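Local atomic coordinates of alkyl hydroperoxide reductase, C subunit (Enterococcus faecalis, PDB entry 5Y63), a protein that probably reduces hydrogen peroxide and organic hydroperoxides to water and alcohols as a thiol-dependent, typical 2-Cys peroxiredoxin of the AhpC/Prx1 subfamily. Residues A[50-59]-A[89-100]; A[123-133]-A[145-154]. One frame throughout, in Å; residues are numbered along the deposited sequence.

Interaction 1: residues A[50-59]-A[89-100]; sequences YPADFSFVCP and VHKAWADATETI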
# COMPACT_ATOMS: atom_id res chain seq x y z
N TYR A 50 23.52 31.49 -13.58
CA TYR A 50 24.63 31.97 -12.75
C TYR A 50 24.16 32.17 -11.30
O TYR A 50 22.98 32.43 -11.07
CB TYR A 50 25.21 33.27 -13.33
CG TYR A 50 24.26 34.44 -13.28
CD1 TYR A 50 23.26 34.59 -14.23
CD2 TYR A 50 24.35 35.39 -12.27
CE1 TYR A 50 22.38 35.65 -14.18
CE2 TYR A 50 23.48 36.46 -12.20
CZ TYR A 50 22.49 36.59 -13.16
OH TYR A 50 21.62 37.64 -13.10
N PRO A 51 25.08 32.06 -10.33
CA PRO A 51 24.69 32.00 -8.91
C PRO A 51 24.00 33.23 -8.33
O PRO A 51 22.90 33.11 -7.80
CB PRO A 51 26.02 31.74 -8.18
CG PRO A 51 26.93 31.18 -9.22
CD PRO A 51 26.53 31.87 -10.49
N ALA A 52 24.63 34.40 -8.42
CA ALA A 52 24.14 35.57 -7.70
C ALA A 52 24.48 36.91 -8.35
O ALA A 52 25.55 37.09 -8.92
CB ALA A 52 24.67 35.55 -6.27
N ASP A 53 23.54 37.85 -8.24
CA ASP A 53 23.80 39.24 -8.61
C ASP A 53 24.69 39.90 -7.57
O ASP A 53 24.88 39.37 -6.47
CB ASP A 53 22.49 40.02 -8.74
CG ASP A 53 21.67 39.60 -9.94
OD1 ASP A 53 21.82 38.45 -10.40
OD2 ASP A 53 20.86 40.41 -10.43
N PHE A 54 25.21 41.07 -7.91
CA PHE A 54 26.21 41.77 -7.10
C PHE A 54 27.30 40.83 -6.59
O PHE A 54 27.61 40.79 -5.40
CB PHE A 54 25.52 42.52 -5.96
CG PHE A 54 24.64 43.64 -6.44
CD1 PHE A 54 23.35 43.39 -6.87
CD2 PHE A 54 25.12 44.95 -6.48
CE1 PHE A 54 22.54 44.42 -7.32
CE2 PHE A 54 24.31 45.98 -6.92
CZ PHE A 54 23.02 45.72 -7.34
N SER A 55 27.86 40.07 -7.52
CA SER A 55 28.94 39.13 -7.24
C SER A 55 30.17 39.53 -8.06
O SER A 55 30.10 40.44 -8.88
CB SER A 55 28.50 37.71 -7.59
OG SER A 55 29.37 36.75 -7.01
N PHE A 56 31.28 38.83 -7.83
CA PHE A 56 32.57 39.21 -8.42
C PHE A 56 32.87 38.46 -9.72
O PHE A 56 33.32 39.07 -10.69
CB PHE A 56 33.69 38.99 -7.40
CG PHE A 56 33.47 39.70 -6.10
CD1 PHE A 56 33.68 41.07 -6.00
CD2 PHE A 56 33.04 39.01 -4.97
CE1 PHE A 56 33.47 41.74 -4.81
CE2 PHE A 56 32.83 39.68 -3.77
CZ PHE A 56 33.04 41.04 -3.69
N VAL A 57 32.62 37.16 -9.73
CA VAL A 57 32.91 36.32 -10.90
C VAL A 57 31.82 36.42 -11.98
O VAL A 57 32.13 36.35 -13.17
CB VAL A 57 33.11 34.83 -10.50
CG1 VAL A 57 33.42 33.97 -11.72
CG2 VAL A 57 34.22 34.70 -9.47
N CYS A 58 30.57 36.57 -11.56
CA CYS A 58 29.43 36.57 -12.49
C CYS A 58 29.52 37.64 -13.59
O CYS A 58 29.38 37.31 -14.77
CB CYS A 58 28.10 36.69 -11.73
SG CYS A 58 27.79 35.36 -10.56
N PRO A 59 29.75 38.92 -13.22
CA PRO A 59 29.84 39.98 -14.25
C PRO A 59 30.80 39.69 -15.41
O PRO A 59 30.52 40.09 -16.54
CB PRO A 59 30.35 41.20 -13.46
CG PRO A 59 29.94 40.94 -12.05
CD PRO A 59 29.96 39.46 -11.86
N VAL A 89 16.06 43.11 -8.76
CA VAL A 89 17.48 43.07 -8.43
C VAL A 89 18.36 43.23 -9.68
O VAL A 89 19.40 43.88 -9.63
CB VAL A 89 17.86 41.77 -7.70
CG1 VAL A 89 19.36 41.68 -7.47
CG2 VAL A 89 17.13 41.68 -6.36
N HIS A 90 17.93 42.63 -10.79
CA HIS A 90 18.66 42.74 -12.05
C HIS A 90 18.78 44.20 -12.50
O HIS A 90 19.84 44.62 -12.96
CB HIS A 90 17.99 41.92 -13.16
CG HIS A 90 18.01 40.44 -12.91
ND1 HIS A 90 19.06 39.79 -12.29
CD2 HIS A 90 17.12 39.47 -13.24
CE1 HIS A 90 18.80 38.50 -12.23
NE2 HIS A 90 17.63 38.28 -12.80
N LYS A 91 17.69 44.95 -12.37
CA LYS A 91 17.68 46.37 -12.73
C LYS A 91 18.71 47.16 -11.94
O LYS A 91 19.46 47.96 -12.51
CB LYS A 91 16.29 46.97 -12.51
CG LYS A 91 16.16 48.42 -12.93
CD LYS A 91 14.74 48.93 -12.73
CE LYS A 91 14.69 50.45 -12.60
NZ LYS A 91 13.39 50.89 -12.02
N ALA A 92 18.75 46.95 -10.63
CA ALA A 92 19.72 47.62 -9.76
C ALA A 92 21.16 47.21 -10.08
O ALA A 92 22.07 48.03 -10.00
CB ALA A 92 19.40 47.33 -8.30
N TRP A 93 21.35 45.95 -10.45
CA TRP A 93 22.67 45.43 -10.81
C TRP A 93 23.17 46.05 -12.11
O TRP A 93 24.37 46.29 -12.27
CB TRP A 93 22.62 43.90 -10.92
CG TRP A 93 23.95 43.22 -10.89
CD1 TRP A 93 25.09 43.66 -10.27
CD2 TRP A 93 24.28 41.94 -11.45
NE1 TRP A 93 26.11 42.75 -10.44
CE2 TRP A 93 25.64 41.68 -11.16
CE3 TRP A 93 23.56 40.99 -12.19
CZ2 TRP A 93 26.28 40.52 -11.58
CZ3 TRP A 93 24.20 39.83 -12.60
CH2 TRP A 93 25.55 39.61 -12.29
N ALA A 94 22.25 46.32 -13.04
CA ALA A 94 22.58 47.01 -14.29
C ALA A 94 22.97 48.47 -14.03
O ALA A 94 23.90 48.99 -14.65
CB ALA A 94 21.41 46.94 -15.26
N ASP A 95 22.24 49.12 -13.13
CA ASP A 95 22.54 50.50 -12.74
C ASP A 95 23.87 50.57 -11.99
O ASP A 95 24.67 51.47 -12.24
CB ASP A 95 21.43 51.07 -11.85
CG ASP A 95 20.10 51.21 -12.58
OD1 ASP A 95 19.96 50.66 -13.69
OD2 ASP A 95 19.20 51.88 -12.03
N ALA A 96 24.09 49.63 -11.07
CA ALA A 96 25.25 49.67 -10.18
C ALA A 96 26.58 49.40 -10.89
O ALA A 96 27.56 50.10 -10.66
CB ALA A 96 25.07 48.68 -9.04
N THR A 97 26.60 48.38 -11.75
CA THR A 97 27.83 47.96 -12.43
C THR A 97 27.71 48.14 -13.94
O THR A 97 26.76 47.66 -14.56
CB THR A 97 28.19 46.50 -12.09
OG1 THR A 97 27.05 45.65 -12.32
CG2 THR A 97 28.61 46.38 -10.63
N GLU A 98 28.68 48.84 -14.52
CA GLU A 98 28.72 49.13 -15.96
C GLU A 98 28.73 47.89 -16.86
O GLU A 98 28.20 47.92 -17.97
CB GLU A 98 29.91 50.05 -16.30
CG GLU A 98 31.29 49.38 -16.28
CD GLU A 98 31.63 48.74 -14.95
OE1 GLU A 98 31.34 49.35 -13.89
OE2 GLU A 98 32.17 47.61 -14.95
N THR A 99 29.34 46.80 -16.38
CA THR A 99 29.43 45.56 -17.15
C THR A 99 28.05 44.96 -17.40
O THR A 99 27.78 44.43 -18.48
CB THR A 99 30.28 44.50 -16.41
OG1 THR A 99 31.53 45.09 -16.02
CG2 THR A 99 30.54 43.29 -17.29
N ILE A 100 27.18 45.06 -16.40
CA ILE A 100 25.81 44.55 -16.49
C ILE A 100 24.93 45.53 -17.27
O ILE A 100 24.02 45.12 -17.99
CB ILE A 100 25.22 44.29 -15.09
CG1 ILE A 100 26.14 43.39 -14.26
CG2 ILE A 100 23.82 43.69 -15.19
CD1 ILE A 100 26.39 42.01 -14.85
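Trp-93 of helix 87-96 lies beneath the backbone of Asp-53 and Phe-54, and most of the contact is built on its indole. Asp-53 CA stands 3.8 Å from the centroid of the six-membered ring and only 3° off its normal, a CH-pi contact. The opposite face is covered by Ile-100 CG1 from the same segment, so the indole is sandwiched. Phe-54 slides past it in the reverse direction, its ring set obliquely at 35°, with Trp-93 CD1 over the ring centre. At the indole rim, Tyr-50 CE2 lies 3.5 Å from Trp-93 CZ3. In the thioredoxin-like peroxiredoxin fold, residues 50-59 lead from strand 44-49 into helix 58-67, near whose N-terminal end lies Cys-58, the predicted peroxidatic cysteine; its CB is 3.9 Å from Trp-93 CH2. The polar corner is buried. His-90 ND1 gives its hydrogen to the syn lone pair of Asp-53 OD2 (2.7 Å, 141° at the hydrogen), while Tyr-50 OH donates to Asp-53 OD1 at 2.8 Å. Both carboxylate oxygens are thus held, and Leu-108 O takes the hydrogen of His-90 NE2, fixing the imidazole from its far side. Near the starts of helices 58-67 and 98-101, Thr-99 touches Pro-59 O through its methyl CG2. Toward solvent the fit thins out: exposed Ala-96 offers only CB, 3.5 Å from Phe-54 CE2.

Interaction 2: residues A[123-133]-A[145-154]; sequences DEASGMAYRAS and YEINDMGIGR
The beta hairpin of strands 128-136 and 142-148 supplies this contact, together with the turn that leaves its second strand. The axes of the short strands 131-133 and 145-148 are antiparallel (178°) and approach to 4.6 Å. Ser-133 and Glu-146 form a hydrogen-bonded pair, with Ser-133 N to Glu-146 O and Glu-146 N to Ser-133 O both 2.9 Å. At Arg-131 and Asn-148 one of the two bonds, Arg-131 N to Asn-148 O, is weak, while Asn-148 N to Arg-131 O is a regular one at 3.1 Å. Arg-131 is also the centre of an inverse gamma turn. Between these pairs, Ala-132 CB faces Ile-147 CG1 in a non-hydrogen-bonded pair. Beyond the ladder, a type II turn from Asp-149 to Ile-152 carries Met-150 back over Tyr-130. The bend at chi2 (-62°) helps bring Met-150 CE over one face of the ring, 4.0 Å from the Tyr-130 centroid, while SD makes an oblique Met-aromatic contact. On the sheet face of Arg-131 and Ser-133, the two arginine side chains cross obliquely. Glu-61 OE1 forms salt bridges with both Arg-131 NH1 and Arg-154 NH1, so one carboxylate oxygen serves both guanidinium groups. Arg-154 NH1 also donates to Phe-49 O. The Arg-154 guanidinium lies with one face against the Arg-131 backbone, and its NH2 donates to Ser-133 OG, which lies near the guanidinium plane, over 3.1 Å at 157°.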
# COMPACT_ATOMS: atom_id res chain seq x y z
N ASP A 123 21.15 24.53 -6.42
CA ASP A 123 21.75 24.05 -5.18
C ASP A 123 20.77 24.38 -4.05
O ASP A 123 20.58 25.54 -3.71
CB ASP A 123 23.10 24.73 -4.93
CG ASP A 123 23.78 24.22 -3.67
OD1 ASP A 123 23.63 23.03 -3.35
OD2 ASP A 123 24.47 25.01 -3.00
N GLU A 124 20.15 23.34 -3.49
CA GLU A 124 19.09 23.52 -2.48
C GLU A 124 19.61 24.11 -1.17
O GLU A 124 18.85 24.73 -0.43
CB GLU A 124 18.37 22.20 -2.21
CG GLU A 124 17.54 21.68 -3.38
CD GLU A 124 16.19 22.37 -3.53
OE1 GLU A 124 15.44 22.01 -4.46
OE2 GLU A 124 15.87 23.27 -2.73
N ALA A 125 20.90 23.91 -0.89
CA ALA A 125 21.52 24.46 0.32
C ALA A 125 21.73 25.97 0.17
O ALA A 125 21.29 26.75 1.01
CB ALA A 125 22.85 23.78 0.59
N SER A 126 22.39 26.35 -0.92
CA SER A 126 22.68 27.76 -1.21
C SER A 126 21.44 28.53 -1.66
O SER A 126 21.32 29.73 -1.39
CB SER A 126 23.74 27.85 -2.31
OG SER A 126 23.95 29.19 -2.73
N GLY A 127 20.53 27.85 -2.35
CA GLY A 127 19.37 28.50 -2.95
C GLY A 127 19.73 29.26 -4.22
O GLY A 127 18.99 30.14 -4.65
N MET A 128 20.86 28.90 -4.83
CA MET A 128 21.35 29.58 -6.02
C MET A 128 21.62 28.60 -7.15
O MET A 128 21.89 27.42 -6.91
CB MET A 128 22.64 30.34 -5.69
CG MET A 128 22.45 31.44 -4.66
SD MET A 128 24.03 32.17 -4.20
CE MET A 128 23.50 33.27 -2.88
N ALA A 129 21.55 29.09 -8.38
CA ALA A 129 21.80 28.27 -9.55
C ALA A 129 23.30 28.04 -9.75
O ALA A 129 24.12 28.90 -9.44
CB ALA A 129 21.19 28.90 -10.79
N TYR A 130 23.64 26.86 -10.25
CA TYR A 130 25.01 26.55 -10.63
C TYR A 130 25.38 27.32 -11.89
O TYR A 130 24.53 27.92 -12.54
CB TYR A 130 25.19 25.04 -10.84
CG TYR A 130 25.47 24.29 -9.56
CD1 TYR A 130 26.70 24.40 -8.92
CD2 TYR A 130 24.50 23.46 -8.99
CE1 TYR A 130 26.96 23.71 -7.75
CE2 TYR A 130 24.76 22.77 -7.82
CZ TYR A 130 25.99 22.90 -7.20
OH TYR A 130 26.25 22.21 -6.04
N ARG A 131 26.67 27.31 -12.23
CA ARG A 131 27.14 27.91 -13.48
C ARG A 131 26.86 26.96 -14.63
O ARG A 131 27.74 26.26 -15.11
CB ARG A 131 28.63 28.25 -13.39
CG ARG A 131 28.91 29.32 -12.36
CD ARG A 131 30.33 29.84 -12.43
NE ARG A 131 30.59 30.66 -11.25
CZ ARG A 131 30.16 31.91 -11.07
NH1 ARG A 131 29.43 32.53 -12.00
NH2 ARG A 131 30.46 32.55 -9.95
N ALA A 132 25.60 26.95 -15.05
CA ALA A 132 25.13 26.05 -16.08
C ALA A 132 24.75 26.80 -17.35
O ALA A 132 24.30 27.94 -17.30
CB ALA A 132 23.95 25.24 -15.57
N SER A 133 24.94 26.13 -18.48
CA SER A 133 24.58 26.66 -19.79
C SER A 133 23.85 25.58 -20.56
O SER A 133 24.24 24.42 -20.51
CB SER A 133 25.82 27.11 -20.55
OG SER A 133 26.58 28.03 -19.80
N TYR A 145 24.60 20.81 -23.05
CA TYR A 145 24.66 21.64 -21.87
C TYR A 145 25.86 21.35 -20.98
O TYR A 145 26.58 20.37 -21.17
CB TYR A 145 23.36 21.56 -21.08
CG TYR A 145 22.97 20.18 -20.58
CD1 TYR A 145 22.30 19.28 -21.41
CD2 TYR A 145 23.23 19.80 -19.27
CE1 TYR A 145 21.92 18.03 -20.94
CE2 TYR A 145 22.86 18.56 -18.80
CZ TYR A 145 22.21 17.68 -19.64
OH TYR A 145 21.83 16.44 -19.17
N GLU A 146 26.06 22.24 -20.01
CA GLU A 146 27.25 22.26 -19.20
C GLU A 146 26.87 22.67 -17.78
O GLU A 146 26.12 23.62 -17.61
CB GLU A 146 28.20 23.29 -19.80
CG GLU A 146 29.50 23.50 -19.04
CD GLU A 146 30.27 24.71 -19.53
OE1 GLU A 146 29.96 25.22 -20.64
OE2 GLU A 146 31.18 25.16 -18.80
N ILE A 147 27.37 21.95 -16.78
CA ILE A 147 27.20 22.33 -15.38
C ILE A 147 28.56 22.41 -14.69
O ILE A 147 29.31 21.44 -14.66
CB ILE A 147 26.29 21.35 -14.60
CG1 ILE A 147 24.88 21.31 -15.21
CG2 ILE A 147 26.18 21.76 -13.14
CD1 ILE A 147 24.62 20.09 -16.07
N ASN A 148 28.87 23.59 -14.15
CA ASN A 148 30.08 23.80 -13.35
C ASN A 148 29.70 24.22 -11.93
O ASN A 148 28.69 24.91 -11.74
CB ASN A 148 30.94 24.90 -13.97
CG ASN A 148 31.32 24.60 -15.42
OD1 ASN A 148 31.29 23.46 -15.87
ND2 ASN A 148 31.70 25.64 -16.14
N ASP A 149 30.50 23.82 -10.94
CA ASP A 149 30.24 24.24 -9.56
C ASP A 149 30.68 25.70 -9.39
O ASP A 149 31.36 26.25 -10.27
CB ASP A 149 30.88 23.28 -8.54
CG ASP A 149 32.02 23.89 -7.75
OD1 ASP A 149 33.09 24.16 -8.33
OD2 ASP A 149 31.83 24.07 -6.52
N MET A 150 30.28 26.33 -8.29
CA MET A 150 30.62 27.74 -8.07
C MET A 150 32.15 27.89 -8.02
O MET A 150 32.85 27.04 -7.46
CB MET A 150 30.02 28.29 -6.76
CG MET A 150 28.68 27.71 -6.29
SD MET A 150 27.28 27.95 -7.39
CE MET A 150 26.01 27.05 -6.50
N GLY A 151 32.66 28.97 -8.61
CA GLY A 151 34.11 29.19 -8.68
C GLY A 151 34.77 28.74 -9.97
O GLY A 151 35.84 29.25 -10.32
N ILE A 152 34.17 27.78 -10.67
CA ILE A 152 34.68 27.33 -11.97
C ILE A 152 34.02 28.13 -13.09
O ILE A 152 32.90 27.81 -13.51
CB ILE A 152 34.46 25.82 -12.16
CG1 ILE A 152 35.17 25.03 -11.05
CG2 ILE A 152 34.98 25.37 -13.52
CD1 ILE A 152 34.74 23.58 -10.94
N GLY A 153 34.72 29.15 -13.58
CA GLY A 153 34.20 30.04 -14.61
C GLY A 153 34.10 29.41 -15.99
O GLY A 153 34.73 28.39 -16.27
N ARG A 154 33.30 30.03 -16.86
CA ARG A 154 33.01 29.50 -18.19
C ARG A 154 33.76 30.24 -19.30
O ARG A 154 34.38 31.28 -19.06
CB ARG A 154 31.50 29.57 -18.46
CG ARG A 154 30.73 28.39 -17.90
CD ARG A 154 29.23 28.66 -17.82
NE ARG A 154 28.91 29.62 -16.76
CZ ARG A 154 27.68 30.00 -16.43
NH1 ARG A 154 27.51 30.88 -15.45
NH2 ARG A 154 26.62 29.51 -17.07

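Arg-131 and Cys-58 join the two contacts, whose centres are 16 Å apart. Cys-58 SG of interaction 1 packs 3.6 Å from Arg-131 NH1 of interaction 2, which puts the arginine beside the predicted peroxidatic sulfur. Segment 50-59 wraps this group: Pro-51 CD lies 3.3 Å from Arg-131 NH1, and Val-57 CB 3.5 Å from Arg-131 NH2. Pro-51 also meets the strand three residues earlier, its O 3.5 Å from Met-128 CB. The same segment therefore packs on helix 87-96 and on the hairpin strand. Both contacts touch the second subunit, through Phe-54 and Ala-92 in interaction 1 and Met-128 in interaction 2; strand residues 145-148 also continue the sheet into a third.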